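Side-chain contacts in glutathione-independent glyoxalase DJ-1 (Schizosaccharomyces pombe, PDB 4QYT), which converts methylglyoxal to D-lactate in one step without glutathione, and takes part in protection against reactive oxygen species: residues A[9-12]-A[13-17]; A[25-29]-A[30-34]; A[67-70]-A[71-74]; A[96-99]-A[100-104]; A[171-174]-A[175-178]. One frame throughout, in Å; residues are numbered along the deposited sequence.

Contact 1: A[9-12]-A[13-17]; sequences LFVA and DGTDE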
loop_
_atom_site.group_PDB
_atom_site.type_symbol
_atom_site.label_atom_id
_atom_site.label_comp_id
_atom_site.label_asym_id
_atom_site.label_seq_id
_atom_site.Cartn_x
_atom_site.Cartn_y
_atom_site.Cartn_z
ATOM N N LEU A 9 13.749 2.109 -4.441
ATOM C CA LEU A 9 12.975 1.337 -3.471
ATOM C C LEU A 9 13.423 -0.122 -3.628
ATOM O O LEU A 9 13.120 -0.787 -4.604
ATOM C CB LEU A 9 11.495 1.544 -3.774
ATOM C CG LEU A 9 10.492 0.899 -2.872
ATOM C CD1 LEU A 9 10.751 0.915 -1.434
ATOM C CD2 LEU A 9 9.097 1.364 -3.192
ATOM N N PHE A 10 14.224 -0.576 -2.651
ATOM C CA PHE A 10 14.640 -1.978 -2.678
ATOM C C PHE A 10 13.442 -2.871 -2.434
ATOM O O PHE A 10 12.519 -2.545 -1.689
ATOM C CB PHE A 10 15.708 -2.235 -1.612
ATOM C CG PHE A 10 17.078 -1.735 -1.962
ATOM C CD1 PHE A 10 17.799 -2.319 -2.993
ATOM C CD2 PHE A 10 17.708 -0.728 -1.238
ATOM C CE1 PHE A 10 19.095 -1.913 -3.282
ATOM C CE2 PHE A 10 19.007 -0.348 -1.521
ATOM C CZ PHE A 10 19.707 -0.936 -2.536
ATOM N N VAL A 11 13.526 -4.085 -2.977
ATOM C CA VAL A 11 12.457 -5.062 -2.855
ATOM C C VAL A 11 13.076 -6.448 -2.952
ATOM O O VAL A 11 14.027 -6.658 -3.702
ATOM C CB VAL A 11 11.333 -4.827 -3.889
ATOM C CG1 VAL A 11 11.808 -5.098 -5.318
ATOM C CG2 VAL A 11 10.056 -5.590 -3.584
ATOM N N ALA A 12 12.525 -7.395 -2.205
ATOM C CA ALA A 12 12.987 -8.770 -2.215
ATOM C C ALA A 12 11.751 -9.664 -2.166
ATOM O O ALA A 12 10.661 -9.223 -1.801
ATOM C CB ALA A 12 13.872 -9.006 -0.995
ATOM N N ASP A 13 11.928 -10.955 -2.432
ATOM C CA ASP A 13 10.858 -11.879 -2.079
ATOM C C ASP A 13 10.566 -11.730 -0.594
ATOM O O ASP A 13 11.474 -11.693 0.233
ATOM C CB ASP A 13 11.264 -13.302 -2.486
ATOM C CG ASP A 13 11.444 -13.414 -3.963
ATOM O OD1 ASP A 13 10.496 -13.178 -4.707
ATOM O OD2 ASP A 13 12.600 -13.593 -4.413
ATOM N N GLY A 14 9.287 -11.619 -0.247
ATOM C CA GLY A 14 8.938 -11.425 1.149
ATOM C C GLY A 14 8.803 -9.968 1.568
ATOM O O GLY A 14 8.514 -9.714 2.747
ATOM N N THR A 15 8.974 -8.997 0.648
ATOM C CA THR A 15 8.766 -7.599 1.021
ATOM C C THR A 15 7.271 -7.330 1.232
ATOM O O THR A 15 6.419 -7.774 0.438
ATOM C CB THR A 15 9.335 -6.660 -0.065
ATOM O OG1 THR A 15 10.771 -6.721 -0.023
ATOM C CG2 THR A 15 8.864 -5.238 0.117
ATOM N N ASP A 16 6.969 -6.533 2.245
ATOM C CA ASP A 16 5.590 -6.166 2.521
ATOM C C ASP A 16 4.982 -5.248 1.455
ATOM O O ASP A 16 5.557 -4.215 1.116
ATOM C CB ASP A 16 5.516 -5.479 3.886
ATOM C CG ASP A 16 4.112 -5.168 4.256
ATOM O OD1 ASP A 16 3.395 -6.135 4.591
ATOM O OD2 ASP A 16 3.728 -3.982 4.211
ATOM N N GLU A 17 3.790 -5.613 1.017
ATOM C CA GLU A 17 3.098 -4.853 -0.032
ATOM C C GLU A 17 2.752 -3.432 0.403
ATOM O O GLU A 17 2.851 -2.482 -0.401
ATOM C CB GLU A 17 1.814 -5.556 -0.444
ATOM C CG GLU A 17 1.964 -6.910 -1.130
ATOM C CD GLU A 17 2.071 -8.132 -0.237
ATOM O OE1 GLU A 17 2.426 -7.996 0.976
ATOM O OE2 GLU A 17 1.828 -9.232 -0.752
#
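The backbone leaves strand 7-12 through a type II beta turn from Ala-12 to Thr-15, closed by a hydrogen bond from Thr-15 N to Ala-12 O (3.0 Å). Gly-14 suits the third position of such a turn: at phi 92° a beta carbon would crowd the carbonyl oxygen of Asp-13. The Thr-15 side chain doubles the closure. With chi1 at -71°, OG1 lies beside its own backbone N and faces the strand, where it accepts a nearly straight bond (160°) from Ala-12 N at 2.9 Å; this hydroxyl is what suits threonine to the place. Its carbon side turns to Val-11, Thr-15 CB lying 3.7 Å from CG2 in one of the two conformers of Val-11. A valine here would probably leave the buried Ala-12 N-H without its side-chain acceptor, with the turn then closed by the backbone bond alone. Asp-13 turns its carboxylate outward from the turn, to Tyr-38 OH and Lys-48 N. Asp-16 then serves as N-cap of helix 17-29, OD2 accepting from the backbone N of Glu-19, inferred to be an active-site residue. Two bonds between Ala-12 and Thr-15 thus fix the exit from the strand and the approach to the capped helix.

Contact 2: A[25-29]-A[30-34]; sequences GIFKR and AEIPI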
loop_
_atom_site.group_PDB
_atom_site.type_symbol
_atom_site.label_atom_id
_atom_site.label_comp_id
_atom_site.label_asym_id
_atom_site.label_seq_id
_atom_site.Cartn_x
_atom_site.Cartn_y
_atom_site.Cartn_z
ATOM N N GLY A 25 3.958 5.190 -4.227
ATOM C CA GLY A 25 2.895 6.046 -4.692
ATOM C C GLY A 25 3.112 7.508 -4.363
ATOM O O GLY A 25 2.679 8.390 -5.117
ATOM N N ILE A 26 3.753 7.766 -3.242
ATOM C CA ILE A 26 4.035 9.163 -2.827
ATOM C C ILE A 26 5.063 9.795 -3.752
ATOM O O ILE A 26 4.861 10.912 -4.238
ATOM C CB ILE A 26 4.423 9.191 -1.341
ATOM C CG1 ILE A 26 3.187 8.886 -0.480
ATOM C CG2 ILE A 26 5.028 10.538 -0.935
ATOM C CD1 ILE A 26 3.502 8.532 0.959
ATOM N N PHE A 27 6.170 9.097 -4.022
ATOM C CA PHE A 27 7.175 9.660 -4.933
ATOM C C PHE A 27 6.662 9.762 -6.356
ATOM O O PHE A 27 6.972 10.756 -7.036
ATOM C CB PHE A 27 8.495 8.895 -4.832
ATOM C CG PHE A 27 9.308 9.275 -3.643
ATOM C CD1 PHE A 27 9.984 10.485 -3.647
ATOM C CD2 PHE A 27 9.387 8.513 -2.512
ATOM C CE1 PHE A 27 10.692 10.915 -2.544
ATOM C CE2 PHE A 27 10.115 8.948 -1.409
ATOM C CZ PHE A 27 10.745 10.195 -1.418
ATOM N N LYS A 28 5.850 8.805 -6.815
ATOM C CA LYS A 28 5.255 8.936 -8.143
ATOM C C LYS A 28 4.360 10.184 -8.211
ATOM O O LYS A 28 4.405 10.966 -9.179
ATOM C CB LYS A 28 4.455 7.672 -8.507
ATOM C CG LYS A 28 5.349 6.538 -8.937
ATOM C CD LYS A 28 5.567 6.597 -10.435
ATOM C CE LYS A 28 6.471 5.511 -10.936
ATOM N NZ LYS A 28 6.603 5.550 -12.430
ATOM N N ARG A 29 3.552 10.425 -7.179
ATOM C CA ARG A 29 2.720 11.626 -7.181
ATOM C C ARG A 29 3.557 12.894 -7.217
ATOM O O ARG A 29 3.125 13.924 -7.752
ATOM C CB ARG A 29 1.817 11.631 -5.963
ATOM C CG ARG A 29 0.622 10.674 -6.099
ATOM C CD ARG A 29 -0.049 10.471 -4.765
ATOM N NE ARG A 29 -1.284 9.697 -4.828
ATOM C CZ ARG A 29 -1.329 8.392 -5.012
ATOM N NH1 ARG A 29 -0.218 7.664 -5.058
ATOM N NH2 ARG A 29 -2.505 7.777 -5.028
ATOM N N ALA A 30 4.698 12.874 -6.544
ATOM C CA ALA A 30 5.641 13.983 -6.539
ATOM C C ALA A 30 6.377 14.189 -7.831
ATOM O O ALA A 30 7.151 15.156 -7.965
ATOM C CB ALA A 30 6.619 13.824 -5.382
ATOM N N GLU A 31 6.206 13.281 -8.775
ATOM C CA GLU A 31 6.941 13.287 -10.044
ATOM C C GLU A 31 8.451 13.285 -9.799
ATOM O O GLU A 31 9.229 13.902 -10.528
ATOM C CB GLU A 31 6.493 14.470 -10.935
ATOM C CG GLU A 31 4.999 14.442 -11.248
ATOM C CD GLU A 31 4.489 15.539 -12.137
ATOM O OE1 GLU A 31 4.979 16.661 -11.986
ATOM O OE2 GLU A 31 3.881 15.187 -13.156
ATOM N N ILE A 32 8.861 12.477 -8.819
ATOM C CA ILE A 32 10.252 12.198 -8.533
ATOM C C ILE A 32 10.583 10.818 -9.036
ATOM O O ILE A 32 9.916 9.849 -8.632
ATOM C CB ILE A 32 10.532 12.340 -7.036
ATOM C CG1 ILE A 32 10.391 13.808 -6.608
ATOM C CG2 ILE A 32 11.885 11.769 -6.670
ATOM C CD1 ILE A 32 10.483 14.072 -5.123
ATOM N N PRO A 33 11.557 10.675 -9.946
ATOM C CA PRO A 33 11.892 9.346 -10.461
ATOM C C PRO A 33 12.159 8.321 -9.372
ATOM O O PRO A 33 12.897 8.619 -8.427
ATOM C CB PRO A 33 13.132 9.598 -11.315
ATOM C CG PRO A 33 13.018 11.017 -11.719
ATOM C CD PRO A 33 12.393 11.725 -10.571
ATOM N N ILE A 34 11.609 7.124 -9.557
ATOM C CA ILE A 34 11.762 6.038 -8.597
ATOM C C ILE A 34 11.803 4.723 -9.344
ATOM O O ILE A 34 10.964 4.489 -10.224
ATOM C CB ILE A 34 10.663 6.073 -7.502
ATOM C CG1 ILE A 34 10.897 5.009 -6.444
ATOM C CG2 ILE A 34 9.249 6.001 -8.076
ATOM C CD1 ILE A 34 10.091 5.235 -5.183
HETATM O O HOH W 1 9.592 6.901 -12.000
#
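The Phe-27 ring carries Ile-32 CD1 at its edge, in the ring plane and 4.1 Å from CE1, while Ile-32 CG2 comes to within 3.8 Å of Phe-27 CD1 at a slant. Ile-34 CD1 reaches the root of the same side chain, 4.0 Å from Phe-27 CB. The second flat group, the guanidinium of Arg-29, lies back along the helix at the end of an extended chain and has Gly-25 CA at its edge. Arg-29 NH1 donates to Gly-25 O at 3.0 Å; the oxygen lies in the guanidinium plane, yet NH1 stands well above the carbonyl plane, across from Arg-29 N, which binds the same oxygen from the other face. Glycine suits position 25, since a beta carbon would clash with NH1.

The helix stops in a Schellman motif: Glu-31 takes a positive phi of 56°, its N donates to Lys-28 O, and Ile-32 N returns to Phe-27 O (3.1 Å, 168°). This reversal is what carries two isoleucines back over the last turn. Lys-28, bent at chi2 (-90°), lays its methylenes on Ile-34, with CG and CE each 4.0 Å from Ile-34 CG2. A water accepts from Ile-34 N and, weakly, from Lys-28 NZ, whose salt bridge is with Asp-52 of the second subunit; Arg-29 NH2 likewise pairs with Asp-16 of that subunit. Within the chain, Phe-27 lies between Leu-174 of helix 167-178 and Val-7, Ile-76 and Ile-78 of the central sheet, so that this helix end joins helix to sheet while its charged face meets the dimer partner.

Contact 3: A[67-70]-A[71-74]; sequences ADDF and AKQY. With EDO (1,2-ethanediol), chain F.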
loop_
_atom_site.group_PDB
_atom_site.type_symbol
_atom_site.label_atom_id
_atom_site.label_comp_id
_atom_site.label_asym_id
_atom_site.label_seq_id
_atom_site.Cartn_x
_atom_site.Cartn_y
_atom_site.Cartn_z
ATOM N N ALA A 67 28.375 -0.262 -4.989
ATOM C CA ALA A 67 27.727 0.774 -4.203
ATOM C C ALA A 67 28.081 2.181 -4.658
ATOM O O ALA A 67 27.244 3.097 -4.630
ATOM C CB ALA A 67 27.972 0.580 -2.716
ATOM N N ASP A 68 29.356 2.383 -5.045
ATOM C CA ASP A 68 29.724 3.681 -5.590
ATOM C C ASP A 68 28.919 3.970 -6.858
ATOM O O ASP A 68 28.487 5.112 -7.066
ATOM C CB ASP A 68 31.216 3.752 -5.900
ATOM C CG ASP A 68 32.094 3.937 -4.653
ATOM O OD1 ASP A 68 31.582 4.348 -3.601
ATOM O OD2 ASP A 68 33.329 3.792 -4.793
ATOM N N ASP A 69 28.697 2.955 -7.717
ATOM C CA ASP A 69 27.901 3.196 -8.906
ATOM C C ASP A 69 26.452 3.504 -8.552
ATOM O O ASP A 69 25.788 4.336 -9.175
ATOM C CB ASP A 69 28.037 2.066 -9.920
ATOM C CG ASP A 69 27.641 2.538 -11.305
ATOM O OD1 ASP A 69 28.405 3.354 -11.856
ATOM O OD2 ASP A 69 26.600 2.114 -11.817
ATOM N N PHE A 70 25.943 2.787 -7.544
ATOM C CA PHE A 70 24.618 3.061 -7.022
ATOM C C PHE A 70 24.482 4.513 -6.612
ATOM O O PHE A 70 23.498 5.186 -6.937
ATOM C CB PHE A 70 24.322 2.132 -5.845
ATOM C CG PHE A 70 22.928 2.290 -5.309
ATOM C CD1 PHE A 70 22.617 3.286 -4.412
ATOM C CD2 PHE A 70 21.949 1.382 -5.628
ATOM C CE1 PHE A 70 21.351 3.395 -3.860
ATOM C CE2 PHE A 70 20.687 1.432 -5.051
ATOM C CZ PHE A 70 20.394 2.433 -4.157
ATOM N N ALA A 71 25.495 5.019 -5.908
ATOM C CA ALA A 71 25.463 6.385 -5.441
ATOM C C ALA A 71 25.545 7.417 -6.557
ATOM O O ALA A 71 25.109 8.552 -6.406
ATOM C CB ALA A 71 26.596 6.618 -4.446
ATOM N N LYS A 72 26.059 7.003 -7.709
ATOM C CA LYS A 72 26.024 7.850 -8.896
ATOM C C LYS A 72 24.647 7.897 -9.554
ATOM O O LYS A 72 24.377 8.794 -10.340
ATOM C CB LYS A 72 27.014 7.357 -9.943
ATOM C CG LYS A 72 28.464 7.510 -9.540
ATOM C CD LYS A 72 29.416 6.877 -10.539
ATOM C CE LYS A 72 30.872 6.935 -10.115
ATOM N NZ LYS A 72 31.710 6.233 -11.129
ATOM N N GLN A 73 23.790 6.948 -9.247
ATOM C CA GLN A 73 22.473 6.811 -9.867
ATOM C C GLN A 73 21.320 7.260 -8.984
ATOM O O GLN A 73 20.285 7.689 -9.523
ATOM C CB GLN A 73 22.226 5.361 -10.297
ATOM C CG GLN A 73 23.199 4.874 -11.349
ATOM C CD GLN A 73 22.847 3.486 -11.839
ATOM O OE1 GLN A 73 21.721 3.223 -12.248
ATOM N NE2 GLN A 73 23.809 2.567 -11.793
ATOM N N TYR A 74 21.439 7.110 -7.678
ATOM C CA TYR A 74 20.323 7.309 -6.751
ATOM C C TYR A 74 20.738 8.213 -5.622
ATOM O O TYR A 74 21.891 8.216 -5.186
ATOM C CB TYR A 74 19.828 5.961 -6.184
ATOM C CG TYR A 74 19.299 5.034 -7.212
ATOM C CD1 TYR A 74 18.055 5.232 -7.805
ATOM C CD2 TYR A 74 20.013 3.928 -7.606
ATOM C CE1 TYR A 74 17.563 4.366 -8.770
ATOM C CE2 TYR A 74 19.538 3.053 -8.554
ATOM C CZ TYR A 74 18.309 3.292 -9.171
ATOM O OH TYR A 74 17.858 2.398 -10.122
HETATM C C1 EDO F . 32.127 1.082 -2.958
HETATM O O1 EDO F . 31.576 0.733 -4.240
HETATM C C2 EDO F . 32.468 -0.129 -2.110
HETATM O O2 EDO F . 31.314 -0.562 -1.366
HETATM O O HOH W 2 30.867 3.666 -10.890
#
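Phe-70 carries the largest share of this contact, one face of its ring covered by Tyr-74, the residue one helical turn on. Tyr-74 CD2 sits over the ring centre, 3.6 Å above the plane, and the two rings are inclined at 44°, an oblique pair. Phe-70 points CG away from its own backbone N (chi1 -176°), which swings the ring along the helix beneath Tyr-74. The backbone follows the same path: Phe-70 O accepts from both Tyr-74 N and Gln-73 N, each at 2.9 Å. An alanine here is likely to open a gap under the Tyr-74 ring. Tyr-74 OH is hydrogen-bonded to Asp-35 and Arg-59.

Helix 67-73 leads into strand 76-79 of the largely parallel central sheet, as expected of the layered alpha/beta fold of the DJ-1/PfpI family, and Phe-70 faces inward, meeting the nearly parallel ring of Phe-10 on strand 7-12 and Val-98 on the adjacent helix 93-102.

Asp-69 works on the outer side. Its OD2 accepts from Gln-73 NE2 at 2.8 Å, met from above the carboxylate plane, while the acceptor lies close to the amide plane. Gln-73 OE1 binds Arg-59 NH1, so the amide uses both its ends. Asp-69 OD1 reaches Lys-72 through a water, 2.7 Å from OD1 and 2.7 Å from Lys-72 NZ.

Ala-71 rests its CB 3.6 Å from Ala-67 O; its single methyl suits a position where Phe-102 of the neighbouring helix packs closely.

Contact 4: A[96-99]-A[100-104]; sequences QQVV and KEFYK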
loop_
_atom_site.group_PDB
_atom_site.type_symbol
_atom_site.label_atom_id
_atom_site.label_comp_id
_atom_site.label_asym_id
_atom_site.label_seq_id
_atom_site.Cartn_x
_atom_site.Cartn_y
_atom_site.Cartn_z
ATOM N N GLN A 96 23.785 -3.032 2.523
ATOM C CA GLN A 96 24.524 -2.475 3.646
ATOM C C GLN A 96 25.539 -1.408 3.191
ATOM O O GLN A 96 25.724 -0.381 3.848
ATOM C CB GLN A 96 25.272 -3.572 4.403
ATOM C CG GLN A 96 24.392 -4.644 5.011
ATOM C CD GLN A 96 25.176 -5.904 5.312
ATOM O OE1 GLN A 96 26.410 -5.953 5.133
ATOM N NE2 GLN A 96 24.483 -6.919 5.786
ATOM N N GLN A 97 26.251 -1.709 2.105
ATOM C CA GLN A 97 27.253 -0.795 1.562
ATOM C C GLN A 97 26.622 0.514 1.110
ATOM O O GLN A 97 27.168 1.596 1.328
ATOM C CB GLN A 97 27.957 -1.437 0.365
ATOM C CG GLN A 97 28.900 -2.597 0.725
ATOM C CD GLN A 97 29.190 -3.583 -0.424
ATOM O OE1 GLN A 97 28.594 -3.539 -1.507
ATOM N NE2 GLN A 97 30.092 -4.484 -0.177
ATOM N N VAL A 98 25.460 0.439 0.474
ATOM C CA VAL A 98 24.753 1.650 0.080
ATOM C C VAL A 98 24.378 2.452 1.315
ATOM O O VAL A 98 24.550 3.671 1.339
ATOM C CB VAL A 98 23.491 1.264 -0.755
ATOM C CG1 VAL A 98 22.470 2.402 -0.823
ATOM C CG2 VAL A 98 23.894 0.786 -2.141
ATOM N N VAL A 99 23.790 1.777 2.313
ATOM C CA VAL A 99 23.396 2.497 3.518
ATOM C C VAL A 99 24.591 3.190 4.213
ATOM O O VAL A 99 24.497 4.344 4.632
ATOM C CB VAL A 99 22.615 1.516 4.450
ATOM C CG1 VAL A 99 22.499 2.015 5.874
ATOM C CG2 VAL A 99 21.266 1.179 3.832
ATOM N N LYS A 100 25.683 2.474 4.330
ATOM C CA LYS A 100 26.888 3.035 4.936
ATOM C C LYS A 100 27.426 4.197 4.137
ATOM O O LYS A 100 27.881 5.210 4.712
ATOM C CB LYS A 100 27.955 1.951 5.079
ATOM C CG LYS A 100 27.625 0.929 6.134
ATOM C CD LYS A 100 28.650 -0.173 6.201
ATOM C CE LYS A 100 29.873 0.299 6.963
ATOM N NZ LYS A 100 29.589 0.572 8.415
ATOM N N GLU A 101 27.420 4.073 2.811
ATOM C CA GLU A 101 27.890 5.173 1.991
ATOM C C GLU A 101 27.011 6.395 2.118
ATOM O O GLU A 101 27.498 7.535 2.126
ATOM C CB GLU A 101 27.959 4.772 0.516
ATOM C CG GLU A 101 28.387 5.893 -0.413
ATOM C CD GLU A 101 29.745 6.484 -0.072
ATOM O OE1 GLU A 101 30.663 5.689 0.301
ATOM O OE2 GLU A 101 29.943 7.698 -0.390
ATOM N N PHE A 102 25.697 6.179 2.166
ATOM C CA PHE A 102 24.778 7.285 2.183
ATOM C C PHE A 102 24.732 7.993 3.522
ATOM O O PHE A 102 24.383 9.164 3.588
ATOM C CB PHE A 102 23.361 6.833 1.798
ATOM C CG PHE A 102 23.079 6.717 0.326
ATOM C CD1 PHE A 102 24.062 6.536 -0.611
ATOM C CD2 PHE A 102 21.773 6.792 -0.123
ATOM C CE1 PHE A 102 23.759 6.453 -1.943
ATOM C CE2 PHE A 102 21.459 6.691 -1.453
ATOM C CZ PHE A 102 22.456 6.523 -2.366
ATOM N N TYR A 103 25.000 7.277 4.624
ATOM C CA TYR A 103 24.743 7.829 5.962
ATOM C C TYR A 103 25.582 9.081 6.167
ATOM O O TYR A 103 26.788 9.095 5.981
ATOM C CB TYR A 103 25.037 6.800 7.036
ATOM C CG TYR A 103 24.615 7.241 8.424
ATOM C CD1 TYR A 103 23.283 7.368 8.754
ATOM C CD2 TYR A 103 25.543 7.645 9.364
ATOM C CE1 TYR A 103 22.856 7.810 9.991
ATOM C CE2 TYR A 103 25.136 8.075 10.628
ATOM C CZ TYR A 103 23.790 8.162 10.923
ATOM O OH TYR A 103 23.387 8.602 12.165
ATOM N N LYS A 104 24.908 10.136 6.611
ATOM C CA LYS A 104 25.519 11.434 6.879
ATOM C C LYS A 104 26.114 12.097 5.651
ATOM O O LYS A 104 26.790 13.091 5.784
ATOM C CB LYS A 104 26.543 11.371 8.006
ATOM C CG LYS A 104 25.903 11.331 9.363
ATOM C CD LYS A 104 26.902 11.321 10.500
ATOM C CE LYS A 104 27.493 12.696 10.630
ATOM N NZ LYS A 104 28.257 12.820 11.898
#
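From Gln-96 to Phe-102 the backbone is alpha helix, each of the last three residues donating to the carbonyl four earlier, as in Phe-102 N to Val-98 O at 2.9 Å; Tyr-103, already outside it, still donates to Val-99 O. The principal side-chain contact spans the same interval. Val-98 CG1 stands 4.2 Å from the centroid of the Phe-102 ring and only 3° off its normal, a CH-pi contact squarely over one face. Phe-102 CG lies beside its own backbone N, which brings the ring back over the preceding turn; its CD1 is 3.5 Å from Val-98 O. A branched valine fits here: its CG1 methyl lies over the ring face, and the residue also packs on Phe-70 and Ala-77. Val-99 packs on Ile-79, Ile-110 and Met-112, and Phe-102 on Ala-77 and Ile-110, so this side of helix 93-102 lies on the central sheet.

The other side is polar. Lys-100 runs its CG past Gln-96 O (3.2 Å), then bends at chi3 and chi4 to bring NZ to Ser-123 O, while Gln-96 NE2 binds Ser-90 O. Apolar contacts thus hold the helix to the sheet, and long polar side chains tie it to the end of helix 83-90 and to the loop at Ser-123.

Contact 5: A[171-174]-A[175-178]; sequences GLKL and LEQV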
loop_
_atom_site.group_PDB
_atom_site.type_symbol
_atom_site.label_atom_id
_atom_site.label_comp_id
_atom_site.label_asym_id
_atom_site.label_seq_id
_atom_site.Cartn_x
_atom_site.Cartn_y
_atom_site.Cartn_z
ATOM N N GLY A 171 6.674 7.491 4.063
ATOM C CA GLY A 171 6.903 8.032 2.715
ATOM C C GLY A 171 6.894 9.539 2.693
ATOM O O GLY A 171 7.702 10.175 2.013
ATOM N N LEU A 172 5.953 10.109 3.450
ATOM C CA LEU A 172 5.860 11.554 3.524
ATOM C C LEU A 172 7.113 12.159 4.169
ATOM O O LEU A 172 7.585 13.232 3.706
ATOM C CB LEU A 172 4.604 11.991 4.274
ATOM C CG LEU A 172 3.323 11.908 3.485
ATOM C CD1 LEU A 172 2.122 12.009 4.429
ATOM C CD2 LEU A 172 3.262 12.956 2.387
ATOM N N LYS A 173 7.610 11.546 5.236
ATOM C CA LYS A 173 8.809 12.075 5.898
ATOM C C LYS A 173 9.982 12.119 4.910
ATOM O O LYS A 173 10.723 13.104 4.842
ATOM C CB LYS A 173 9.147 11.258 7.148
ATOM C CG LYS A 173 10.169 11.926 8.057
ATOM C CD LYS A 173 9.619 13.150 8.789
ATOM C CE LYS A 173 10.601 13.645 9.829
ATOM N NZ LYS A 173 10.050 14.768 10.626
ATOM N N LEU A 174 10.142 11.052 4.120
ATOM C CA LEU A 174 11.171 11.033 3.083
ATOM C C LEU A 174 10.972 12.153 2.082
ATOM O O LEU A 174 11.883 12.918 1.780
ATOM C CB LEU A 174 11.196 9.668 2.408
ATOM C CG LEU A 174 11.792 8.540 3.259
ATOM C CD1 LEU A 174 11.263 7.214 2.733
ATOM C CD2 LEU A 174 13.307 8.591 3.223
ATOM N N LEU A 175 9.760 12.276 1.563
ATOM C CA LEU A 175 9.461 13.303 0.603
ATOM C C LEU A 175 9.739 14.715 1.136
ATOM O O LEU A 175 10.267 15.570 0.425
ATOM C CB LEU A 175 7.973 13.221 0.186
ATOM C CG LEU A 175 7.560 14.261 -0.858
ATOM C CD1 LEU A 175 8.309 14.102 -2.170
ATOM C CD2 LEU A 175 6.062 14.233 -1.063
ATOM N N GLU A 176 9.410 14.924 2.400
ATOM C CA GLU A 176 9.575 16.224 3.039
ATOM C C GLU A 176 11.022 16.676 3.018
ATOM O O GLU A 176 11.281 17.890 3.025
ATOM C CB GLU A 176 9.078 16.141 4.496
ATOM C CG GLU A 176 8.892 17.513 5.115
ATOM C CD GLU A 176 8.337 17.479 6.519
ATOM O OE1 GLU A 176 8.267 16.384 7.108
ATOM O OE2 GLU A 176 7.755 18.519 6.923
ATOM N N GLN A 177 11.975 15.747 3.006
ATOM C CA GLN A 177 13.382 16.136 3.010
ATOM C C GLN A 177 13.856 16.693 1.687
ATOM O O GLN A 177 14.882 17.368 1.651
ATOM C CB GLN A 177 14.274 14.950 3.396
ATOM C CG GLN A 177 13.891 14.228 4.672
ATOM C CD GLN A 177 13.497 15.172 5.804
ATOM O OE1 GLN A 177 12.436 15.006 6.413
ATOM N NE2 GLN A 177 14.393 15.997 6.217
ATOM N N VAL A 178 13.175 16.331 0.595
ATOM C CA VAL A 178 13.675 16.561 -0.750
ATOM C C VAL A 178 12.799 17.426 -1.630
ATOM O O VAL A 178 13.300 18.087 -2.513
ATOM C CB VAL A 178 14.036 15.306 -1.536
ATOM C CG1 VAL A 178 15.154 14.598 -0.842
ATOM C CG2 VAL A 178 12.826 14.389 -1.773
HETATM O O HOH W 3 11.388 16.735 8.628
#
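Lys-173, in one of its two conformers, stretches its methylenes obliquely across the end of Glu-176, CD lying 3.9 Å from Glu-176 OE1. The chain leaves with CG opposite its own backbone N (chi1 -167°) and then bends at chi2, which carries it forward along the helix. In this conformer the charges stop short of a salt bridge, with 4.3 Å between Lys-173 NZ and Glu-176 OE1. A water stands between them, accepting from Lys-173 NZ at 3.1 Å and donating weakly to Glu-176 OE1.

On the inner side Leu-175 sets its CB against two carbonyl oxygens of the previous turn, 3.6 Å from Gly-171 O and 3.5 Å from Leu-172 O, while its branched end packs on Ile-26 and Val-187. Leu-172 faces Tyr-184 and Tyr-188 of helix 181-190. Leucines suit these positions because a long stem and a forked tip reach between packed helices without presenting a polar group.

The backbone bonding changes along the segments. Leu-175 N and Glu-176 N donate to carbonyls four residues back, the latter to Leu-172 O at 2.8 Å. Gln-177 N instead makes its better bond to Leu-174 O (3.1 Å), from above the carbonyl plane, with only a weak one to Lys-173 O, and Val-178 N donates to Leu-175 O. Chemically the helix is divided: the leucines join it to helices 17-29 and 181-190, while Lys-173, partly exposed, also lies against strand 152-155 and probably attracts Glu-176 only mildly, through water.

Overall arrangement
All five contacts are local and follow in series along the chain; none nests in or crosses another. Contact 1 closes the turn from strand 7-12 into helix 17-29, and contact 2 closes the return from that helix to strand 34-39, so together they bracket a beta-alpha-beta unit. Contact 3 ends helix 67-73 before strand 76-79, and contact 4 lies on helix 93-102 ahead of strand 109-112. Their centres are about 11 Å apart, and Tyr-74 O meets Phe-102 CZ. Contact 5, late in the chain, returns to contact 2, its centre again about 11 Å away. Contact 1 bridges the two pairs, Leu-9 touching Ile-34 and Phe-10 touching Phe-70 of contact 3.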